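Side-chain contacts in arginase (RocF) (PDB 4G3H), which probably catalyses the manganese-dependent hydrolysis of L-arginine to L-ornithine and urea: residues I112-A117 with M135-V140; A119-A124 with L179-V184. All coordinates share one frame; numbering follows the deposited sequence.

Contact 1. Residues I112-A117 with M135-V140; sequences ILYLDA and MPLGMV. With MN (manganese (II) ion), chain E; MN (manganese (II) ion), chain F.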
loop_
_atom_site.group_PDB
_atom_site.type_symbol
_atom_site.label_atom_id
_atom_site.label_comp_id
_atom_site.label_asym_id
_atom_site.label_seq_id
_atom_site.Cartn_x
_atom_site.Cartn_y
_atom_site.Cartn_z
ATOM N N ILE A 112 2.735 -5.809 -8.706
ATOM C CA ILE A 112 2.050 -5.010 -7.695
ATOM C C ILE A 112 0.527 -5.052 -7.828
ATOM O O ILE A 112 -0.015 -4.773 -8.887
ATOM C CB ILE A 112 2.480 -3.525 -7.775
ATOM C CG1 ILE A 112 3.999 -3.408 -7.670
ATOM C CG2 ILE A 112 1.827 -2.729 -6.653
ATOM C CD1 ILE A 112 4.513 -2.006 -7.925
ATOM N N LEU A 113 -0.155 -5.413 -6.749
ATOM C CA LEU A 113 -1.616 -5.437 -6.740
ATOM C C LEU A 113 -1.922 -4.194 -5.931
ATOM O O LEU A 113 -1.601 -4.129 -4.742
ATOM C CB LEU A 113 -2.143 -6.691 -6.035
ATOM C CG LEU A 113 -1.811 -8.016 -6.735
ATOM C CD1 LEU A 113 -2.213 -9.194 -5.861
ATOM C CD2 LEU A 113 -2.519 -8.074 -8.089
ATOM N N TYR A 114 -2.519 -3.202 -6.588
ATOM C CA TYR A 114 -2.816 -1.922 -5.952
ATOM C C TYR A 114 -4.320 -1.659 -5.893
ATOM O O TYR A 114 -4.929 -1.303 -6.900
ATOM C CB TYR A 114 -2.127 -0.806 -6.758
ATOM C CG TYR A 114 -1.753 0.435 -5.978
ATOM C CD1 TYR A 114 -0.606 0.461 -5.187
ATOM C CD2 TYR A 114 -2.525 1.591 -6.057
ATOM C CE1 TYR A 114 -0.228 1.602 -4.500
ATOM C CE2 TYR A 114 -2.155 2.753 -5.364
ATOM C CZ TYR A 114 -0.998 2.747 -4.589
ATOM O OH TYR A 114 -0.598 3.879 -3.918
ATOM N N LEU A 115 -4.914 -1.834 -4.716
ATOM C CA LEU A 115 -6.349 -1.616 -4.533
ATOM C C LEU A 115 -6.509 -0.215 -3.984
ATOM O O LEU A 115 -6.101 0.065 -2.855
ATOM C CB LEU A 115 -6.922 -2.652 -3.564
ATOM C CG LEU A 115 -6.982 -4.078 -4.124
ATOM C CD1 LEU A 115 -5.567 -4.610 -4.330
ATOM C CD2 LEU A 115 -7.760 -4.977 -3.153
ATOM N N ASP A 116 -7.130 0.661 -4.770
ATOM C CA ASP A 116 -7.220 2.059 -4.374
ATOM C C ASP A 116 -8.230 2.808 -5.244
ATOM O O ASP A 116 -8.503 2.412 -6.379
ATOM C CB ASP A 116 -5.827 2.665 -4.577
ATOM C CG ASP A 116 -5.611 3.961 -3.837
ATOM O OD1 ASP A 116 -6.497 4.836 -3.823
ATOM O OD2 ASP A 116 -4.513 4.112 -3.284
ATOM N N ALA A 117 -8.781 3.891 -4.709
ATOM C CA ALA A 117 -9.715 4.703 -5.470
ATOM C C ALA A 117 -8.874 5.620 -6.357
ATOM O O ALA A 117 -9.375 6.177 -7.335
ATOM C CB ALA A 117 -10.585 5.539 -4.530
ATOM N N MET A 135 2.162 10.709 -4.338
ATOM C CA MET A 135 2.574 10.101 -5.599
ATOM C C MET A 135 3.606 8.982 -5.424
ATOM O O MET A 135 4.630 8.952 -6.118
ATOM C CB MET A 135 3.147 11.177 -6.517
ATOM C CG MET A 135 4.131 12.101 -5.820
ATOM S SD MET A 135 5.136 13.054 -6.970
ATOM C CE MET A 135 3.895 14.064 -7.765
ATOM N N PRO A 136 3.348 8.038 -4.501
ATOM C CA PRO A 136 4.307 6.948 -4.301
ATOM C C PRO A 136 4.570 6.142 -5.569
ATOM O O PRO A 136 5.712 5.792 -5.859
ATOM C CB PRO A 136 3.659 6.112 -3.191
ATOM C CG PRO A 136 2.200 6.350 -3.393
ATOM C CD PRO A 136 2.147 7.838 -3.671
ATOM N N LEU A 137 3.518 5.850 -6.327
ATOM C CA LEU A 137 3.683 5.079 -7.554
ATOM C C LEU A 137 4.381 5.898 -8.638
ATOM O O LEU A 137 5.112 5.347 -9.462
ATOM C CB LEU A 137 2.328 4.565 -8.061
ATOM C CG LEU A 137 1.743 3.393 -7.257
ATOM C CD1 LEU A 137 0.445 2.928 -7.888
ATOM C CD2 LEU A 137 2.754 2.240 -7.215
ATOM N N GLY A 138 4.159 7.210 -8.627
ATOM C CA GLY A 138 4.799 8.074 -9.599
ATOM C C GLY A 138 6.302 8.046 -9.387
ATOM O O GLY A 138 7.077 8.216 -10.329
ATOM N N MET A 139 6.716 7.830 -8.140
ATOM C CA MET A 139 8.131 7.772 -7.789
ATOM C C MET A 139 8.681 6.373 -8.043
ATOM O O MET A 139 9.844 6.208 -8.407
ATOM C CB MET A 139 8.322 8.145 -6.320
ATOM C CG MET A 139 7.817 9.534 -5.970
ATOM S SD MET A 139 8.015 9.881 -4.220
ATOM C CE MET A 139 9.773 9.738 -4.099
ATOM N N VAL A 140 7.843 5.362 -7.837
ATOM C CA VAL A 140 8.259 3.987 -8.072
ATOM C C VAL A 140 8.432 3.777 -9.571
ATOM O O VAL A 140 9.333 3.058 -10.004
ATOM C CB VAL A 140 7.208 2.980 -7.539
ATOM C CG1 VAL A 140 7.439 1.604 -8.149
ATOM C CG2 VAL A 140 7.297 2.894 -6.020
HETATM MN MN MN E . -3.685 5.624 -2.149
HETATM MN MN MN F . -6.510 6.387 -2.203
#
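Y114 carries its CG opposite the backbone N (chi1 -152°), which sends the ring from strand 110-115 toward L137 of helix 136-140. In L137, CG stands beside the backbone N, and the fully extended second torsion (chi2 -177°) makes CD1 the leading tip. The two side chains come from opposite directions. The L137 CD1 methyl sits over the middle of one face of the Y114 ring, 3.5 Å from the centroid and only 5° off the normal. It is a CH-pi contact, with L137 CD1 3.6 Å from Y114 CZ. P136, in the first turn of the helix, adds a lighter touch. Its CG is 3.8 Å from Y114 OH, and the two side chains cross at about a right angle. The short helix thus packs against an inner strand of the parallel alpha/beta sheet of the arginase fold. The ring of H91 also meets that of Y114, with nearly parallel planes. Just past the strand, D116 bridges the two manganese ions. D116 OD2 binds the ion shared with D120 at 2.1 Å. D116 OD1 binds the other at 2.2 Å. Y114 OH hydrogen-bonds D120. Y114 thus offers its face to a methyl and its hydroxyl to a metal ligand, which places it in the second shell of the site.

Contact 2. Residues A119-A124 with L179-V184; sequences ADIHTA and LVYFGV. With MN (manganese (II) ion), chain E.
Y181 and A119 form the tight part of this contact. The phenol of Y181 projects from strand 179-182 into the metal-binding loop that follows the neighbouring strand 110-115, and its hydroxyl donates a hydrogen bond to the backbone carbonyl of A119. Y181 OH is 2.5 Å from A119 O, so short that the exact value is doubtful. The carbonyl oxygen lies at the ring edge, near the ring plane. A119 CB packs 3.8 Å from Y181 CZ. I121 adds its outer branch, with CG1 beside the hydroxyl and CD1 at the ring edge, 4.3 Å from Y181 CZ. With CG1 of I121 anti to the carbonyl carbon (chi1 -69°), this branch turns back toward the tyrosine. The looser side is at V184. V184 CG1 comes no nearer than 3.9 Å, to A119 N, and makes van der Waals contact. This side too is buried. E191 accepts the backbone N-H groups of I121 and H122, giving the loop a second polar hold. Between the two holds, D120 has a positive phi of 53°. D120 OD2 binds manganese at 2.3 Å. Y181 probably steadies the peptide that leads into the ligand D120, without touching the metal.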
loop_
_atom_site.group_PDB
_atom_site.type_symbol
_atom_site.label_atom_id
_atom_site.label_comp_id
_atom_site.label_asym_id
_atom_site.label_seq_id
_atom_site.Cartn_x
_atom_site.Cartn_y
_atom_site.Cartn_z
ATOM N N ALA A 119 -4.883 6.511 -8.386
ATOM C CA ALA A 119 -3.738 5.940 -9.086
ATOM C C ALA A 119 -2.435 6.280 -8.356
ATOM O O ALA A 119 -1.431 5.579 -8.494
ATOM C CB ALA A 119 -3.689 6.468 -10.523
ATOM N N ASP A 120 -2.458 7.363 -7.582
ATOM C CA ASP A 120 -1.286 7.799 -6.819
ATOM C C ASP A 120 -0.020 7.956 -7.662
ATOM O O ASP A 120 1.084 7.652 -7.200
ATOM C CB ASP A 120 -0.991 6.825 -5.668
ATOM C CG ASP A 120 -2.064 6.843 -4.584
ATOM O OD1 ASP A 120 -2.864 7.796 -4.543
ATOM O OD2 ASP A 120 -2.093 5.905 -3.758
ATOM N N ILE A 121 -0.173 8.436 -8.889
ATOM C CA ILE A 121 0.975 8.622 -9.763
ATOM C C ILE A 121 1.508 10.049 -9.672
ATOM O O ILE A 121 2.717 10.271 -9.668
ATOM C CB ILE A 121 0.607 8.300 -11.227
ATOM C CG1 ILE A 121 0.352 6.796 -11.371
ATOM C CG2 ILE A 121 1.722 8.750 -12.159
ATOM C CD1 ILE A 121 -0.150 6.369 -12.739
ATOM N N HIS A 122 0.600 11.012 -9.588
ATOM C CA HIS A 122 0.983 12.411 -9.505
ATOM C C HIS A 122 0.233 13.104 -8.379
ATOM O O HIS A 122 -0.977 12.924 -8.214
ATOM C CB HIS A 122 0.685 13.123 -10.830
ATOM C CG HIS A 122 1.578 12.705 -11.959
ATOM N ND1 HIS A 122 1.168 12.725 -13.275
ATOM C CD2 HIS A 122 2.859 12.266 -11.969
ATOM C CE1 HIS A 122 2.157 12.312 -14.047
ATOM N NE2 HIS A 122 3.195 12.028 -13.280
ATOM N N THR A 123 0.953 13.901 -7.603
ATOM C CA THR A 123 0.342 14.624 -6.500
ATOM C C THR A 123 -0.764 15.531 -7.025
ATOM O O THR A 123 -0.550 16.300 -7.962
ATOM C CB THR A 123 1.377 15.488 -5.767
ATOM O OG1 THR A 123 2.394 14.644 -5.212
ATOM C CG2 THR A 123 0.715 16.282 -4.658
ATOM N N ALA A 124 -1.943 15.434 -6.422
ATOM C CA ALA A 124 -3.082 16.248 -6.830
ATOM C C ALA A 124 -3.541 17.104 -5.648
ATOM O O ALA A 124 -3.502 16.655 -4.506
ATOM C CB ALA A 124 -4.218 15.347 -7.310
ATOM N N LEU A 179 1.873 -3.717 -12.829
ATOM C CA LEU A 179 1.239 -2.937 -11.778
ATOM C C LEU A 179 -0.225 -3.089 -12.146
ATOM O O LEU A 179 -0.620 -2.752 -13.262
ATOM C CB LEU A 179 1.659 -1.461 -11.860
ATOM C CG LEU A 179 0.715 -0.404 -11.259
ATOM C CD1 LEU A 179 0.503 -0.639 -9.768
ATOM C CD2 LEU A 179 1.303 0.984 -11.492
ATOM N N VAL A 180 -1.026 -3.625 -11.231
ATOM C CA VAL A 180 -2.439 -3.824 -11.518
ATOM C C VAL A 180 -3.324 -3.009 -10.584
ATOM O O VAL A 180 -3.351 -3.230 -9.370
ATOM C CB VAL A 180 -2.819 -5.319 -11.413
ATOM C CG1 VAL A 180 -4.263 -5.525 -11.866
ATOM C CG2 VAL A 180 -1.866 -6.162 -12.258
ATOM N N TYR A 181 -4.049 -2.061 -11.165
ATOM C CA TYR A 181 -4.940 -1.193 -10.405
ATOM C C TYR A 181 -6.328 -1.802 -10.243
ATOM O O TYR A 181 -6.883 -2.353 -11.189
ATOM C CB TYR A 181 -5.089 0.156 -11.108
ATOM C CG TYR A 181 -3.948 1.127 -10.917
ATOM C CD1 TYR A 181 -3.546 1.524 -9.636
ATOM C CD2 TYR A 181 -3.335 1.730 -12.022
ATOM C CE1 TYR A 181 -2.569 2.507 -9.460
ATOM C CE2 TYR A 181 -2.365 2.707 -11.861
ATOM C CZ TYR A 181 -1.986 3.099 -10.578
ATOM O OH TYR A 181 -1.058 4.109 -10.422
ATOM N N PHE A 182 -6.890 -1.678 -9.047
ATOM C CA PHE A 182 -8.226 -2.195 -8.765
ATOM C C PHE A 182 -9.076 -1.097 -8.138
ATOM O O PHE A 182 -8.711 -0.549 -7.098
ATOM C CB PHE A 182 -8.150 -3.378 -7.792
ATOM C CG PHE A 182 -7.433 -4.583 -8.344
ATOM C CD1 PHE A 182 -8.124 -5.544 -9.081
ATOM C CD2 PHE A 182 -6.066 -4.756 -8.128
ATOM C CE1 PHE A 182 -7.465 -6.663 -9.593
ATOM C CE2 PHE A 182 -5.399 -5.871 -8.637
ATOM C CZ PHE A 182 -6.102 -6.827 -9.370
ATOM N N GLY A 183 -10.199 -0.775 -8.777
ATOM C CA GLY A 183 -11.105 0.237 -8.255
ATOM C C GLY A 183 -10.737 1.700 -8.444
ATOM O O GLY A 183 -11.415 2.582 -7.907
ATOM N N VAL A 184 -9.681 1.976 -9.201
ATOM C CA VAL A 184 -9.255 3.358 -9.431
ATOM C C VAL A 184 -10.363 4.156 -10.119
ATOM O O VAL A 184 -10.880 3.749 -11.158
ATOM C CB VAL A 184 -7.974 3.405 -10.291
ATOM C CG1 VAL A 184 -7.606 4.845 -10.611
ATOM C CG2 VAL A 184 -6.833 2.720 -9.552
HETATM MN MN MN E . -3.685 5.624 -2.149
#

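Contacts 1 and 2 interlock around one manganese ion, with centres about 5 Å apart. D116 of contact 1 and D120 of contact 2 both bind that ion, and D234 completes its protein ligands. Y114 OH and D120 OD2, 2.5 Å apart, tie the two contacts together. L137 CD1, already over the Y114 ring, also lies 3.2 Å from Y181 OH. Behind the side chains, strands 110-115 and 179-182 are neighbours in the parallel sheet, and I112 O is 2.8 Å from V180 N. The second ion is bound by D116, H118, D234 and D236. The loop after strand 110-115 supplies D116, H118 and D120, while strand 179-182 backs that loop through Y181.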